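Local coordinates for MaoC family protein (Mycobacterium tuberculosis H37Rv, PDB 3KHP) that probably acts as a hot-dog-fold hydratase/dehydratase of the MaoC family, interconverting 3-hydroxyacyl and enoyl thioesters, at residues 189-194 / 268-273. Sequence-based numbering, arbitrary orientation.
Sequences RIDMPT and GETLST
Ile190 pairs with Thr273 and Met192 with Leu271, so that the edge strand 188-192 joins strand 271-279 in the antiparallel sheet of the MaoC-like hot-dog domain. Ile190 N bonds Thr273 O at 3.0 Å, and Thr273 N bonds Ile190 O in return. Met192 N bonds Leu271 O and Leu271 N bonds Met192 O, each at 2.8 Å.

Asp191 and Ser272 form the non-hydrogen-bonded pair between them. Their side chains meet on the face turned away from helix 231-245. Ser272 OG lies 2.4 Å from Asp191 OD1, too short for a normal bond, so the exact geometry is doubtful. On the helix side, Ile190 touches Ala241, while Met192 and Leu271 touch Val237. A water on this face donates to Ile190 O and Leu271 O and accepts from Thr273 OG1, which also bonds Thr287.

Beyond the strands, Thr194 closes onto the loop at 268-269. Thr194 CG2 packs on Leu271 CD1 at 3.6 Å. A second water links Thr194 N, Gly268 O and Thr270 OG1. Thr194 OG1 sits between its backbone N and carbonyl carbon (chi1 70°), which turns it to the loop. It accepts from Gly268 N. Thr194 OG1 donates to Glu269 O at 2.6 Å, in the carbonyl plane on a lone pair.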
loop_
_atom_site.group_PDB
_atom_site.type_symbol
_atom_site.label_atom_id
_atom_site.label_comp_id
_atom_site.label_asym_id
_atom_site.label_seq_id
_atom_site.Cartn_x
_atom_site.Cartn_y
_atom_site.Cartn_z
ATOM N N ARG A 189 -26.267 3.651 8.553
ATOM C CA ARG A 189 -25.028 4.216 9.039
ATOM C C ARG A 189 -23.961 3.122 9.000
ATOM O O ARG A 189 -24.060 2.137 9.726
ATOM C CB ARG A 189 -25.206 4.753 10.457
ATOM C CG ARG A 189 -24.042 5.612 10.939
ATOM C CD ARG A 189 -24.228 6.065 12.384
ATOM N NE ARG A 189 -25.171 7.173 12.487
ATOM C CZ ARG A 189 -24.825 8.456 12.455
ATOM N NH1 ARG A 189 -23.539 8.808 12.328
ATOM N NH2 ARG A 189 -25.765 9.388 12.547
ATOM N N ILE A 190 -22.957 3.311 8.137
ATOM C CA ILE A 190 -21.877 2.362 7.978
ATOM C C ILE A 190 -20.596 2.977 8.505
ATOM O O ILE A 190 -20.080 3.914 7.926
ATOM C CB ILE A 190 -21.702 1.962 6.535
ATOM C CG1 ILE A 190 -23.058 1.680 5.909
ATOM C CG2 ILE A 190 -20.722 0.751 6.411
ATOM C CD1 ILE A 190 -23.827 0.584 6.582
ATOM N N ASP A 191 -20.130 2.464 9.641
ATOM C CA ASP A 191 -18.854 2.834 10.211
ATOM C C ASP A 191 -17.709 2.075 9.579
ATOM O O ASP A 191 -17.762 0.854 9.423
ATOM C CB ASP A 191 -18.844 2.566 11.707
ATOM C CG ASP A 191 -19.691 3.546 12.475
ATOM O OD1 ASP A 191 -20.125 4.533 11.871
ATOM O OD2 ASP A 191 -19.936 3.327 13.679
ATOM N N MET A 192 -16.660 2.802 9.217
ATOM C CA MET A 192 -15.458 2.192 8.691
ATOM C C MET A 192 -14.274 2.776 9.432
ATOM O O MET A 192 -14.034 3.980 9.420
ATOM C CB MET A 192 -15.330 2.462 7.207
ATOM C CG MET A 192 -16.369 1.817 6.335
ATOM S SD MET A 192 -16.069 0.080 6.081
ATOM C CE MET A 192 -17.272 -0.254 4.772
ATOM N N PRO A 193 -13.536 1.933 10.120
ATOM C CA PRO A 193 -12.391 2.491 10.828
ATOM C C PRO A 193 -11.263 2.749 9.863
ATOM O O PRO A 193 -11.285 2.234 8.764
ATOM C CB PRO A 193 -12.018 1.394 11.832
ATOM C CG PRO A 193 -12.597 0.193 11.350
ATOM C CD PRO A 193 -13.817 0.543 10.525
ATOM N N THR A 194 -10.295 3.562 10.279
ATOM C CA THR A 194 -9.109 3.752 9.503
ATOM C C THR A 194 -7.942 3.529 10.410
ATOM O O THR A 194 -8.087 3.595 11.617
ATOM C CB THR A 194 -9.038 5.157 8.888
ATOM O OG1 THR A 194 -8.812 6.099 9.928
ATOM C CG2 THR A 194 -10.305 5.484 8.159
ATOM N N GLY A 268 -6.603 7.015 11.587
ATOM C CA GLY A 268 -6.956 6.417 12.874
ATOM C C GLY A 268 -8.388 6.729 13.253
ATOM O O GLY A 268 -8.986 6.037 14.067
ATOM N N GLU A 269 -8.952 7.770 12.658
ATOM C CA GLU A 269 -10.342 8.151 12.968
ATOM C C GLU A 269 -11.310 7.247 12.226
ATOM O O GLU A 269 -10.991 6.719 11.182
ATOM C CB GLU A 269 -10.613 9.617 12.622
ATOM C CG GLU A 269 -9.879 10.589 13.489
ATOM C CD GLU A 269 -10.288 12.030 13.232
ATOM O OE1 GLU A 269 -10.246 12.480 12.062
ATOM O OE2 GLU A 269 -10.631 12.713 14.231
ATOM N N THR A 270 -12.485 7.075 12.797
ATOM C CA THR A 270 -13.491 6.215 12.233
ATOM C C THR A 270 -14.423 7.037 11.431
ATOM O O THR A 270 -14.943 8.031 11.908
ATOM C CB THR A 270 -14.255 5.457 13.333
ATOM O OG1 THR A 270 -13.370 4.512 13.950
ATOM C CG2 THR A 270 -15.456 4.719 12.764
ATOM N N LEU A 271 -14.627 6.610 10.191
ATOM C CA LEU A 271 -15.485 7.293 9.268
ATOM C C LEU A 271 -16.905 6.665 9.215
ATOM O O LEU A 271 -17.075 5.510 8.754
ATOM C CB LEU A 271 -14.818 7.323 7.896
ATOM C CG LEU A 271 -13.512 8.110 7.833
ATOM C CD1 LEU A 271 -12.723 7.710 6.623
ATOM C CD2 LEU A 271 -13.735 9.612 7.862
ATOM N N SER A 272 -17.910 7.439 9.663
ATOM C CA SER A 272 -19.342 7.056 9.586
ATOM C C SER A 272 -20.047 7.606 8.378
ATOM O O SER A 272 -20.330 8.792 8.335
ATOM C CB SER A 272 -20.149 7.637 10.754
ATOM O OG SER A 272 -19.914 6.945 11.928
ATOM N N THR A 273 -20.416 6.744 7.448
ATOM C CA THR A 273 -21.126 7.157 6.272
ATOM C C THR A 273 -22.636 6.943 6.446
ATOM O O THR A 273 -23.104 5.818 6.564
ATOM C CB THR A 273 -20.605 6.440 5.087
ATOM O OG1 THR A 273 -19.224 6.736 4.989
ATOM C CG2 THR A 273 -21.275 6.921 3.840
HETATM O O HOH W 1 -17.936 4.815 6.449
HETATM O O HOH W 2 -10.833 4.013 13.243
#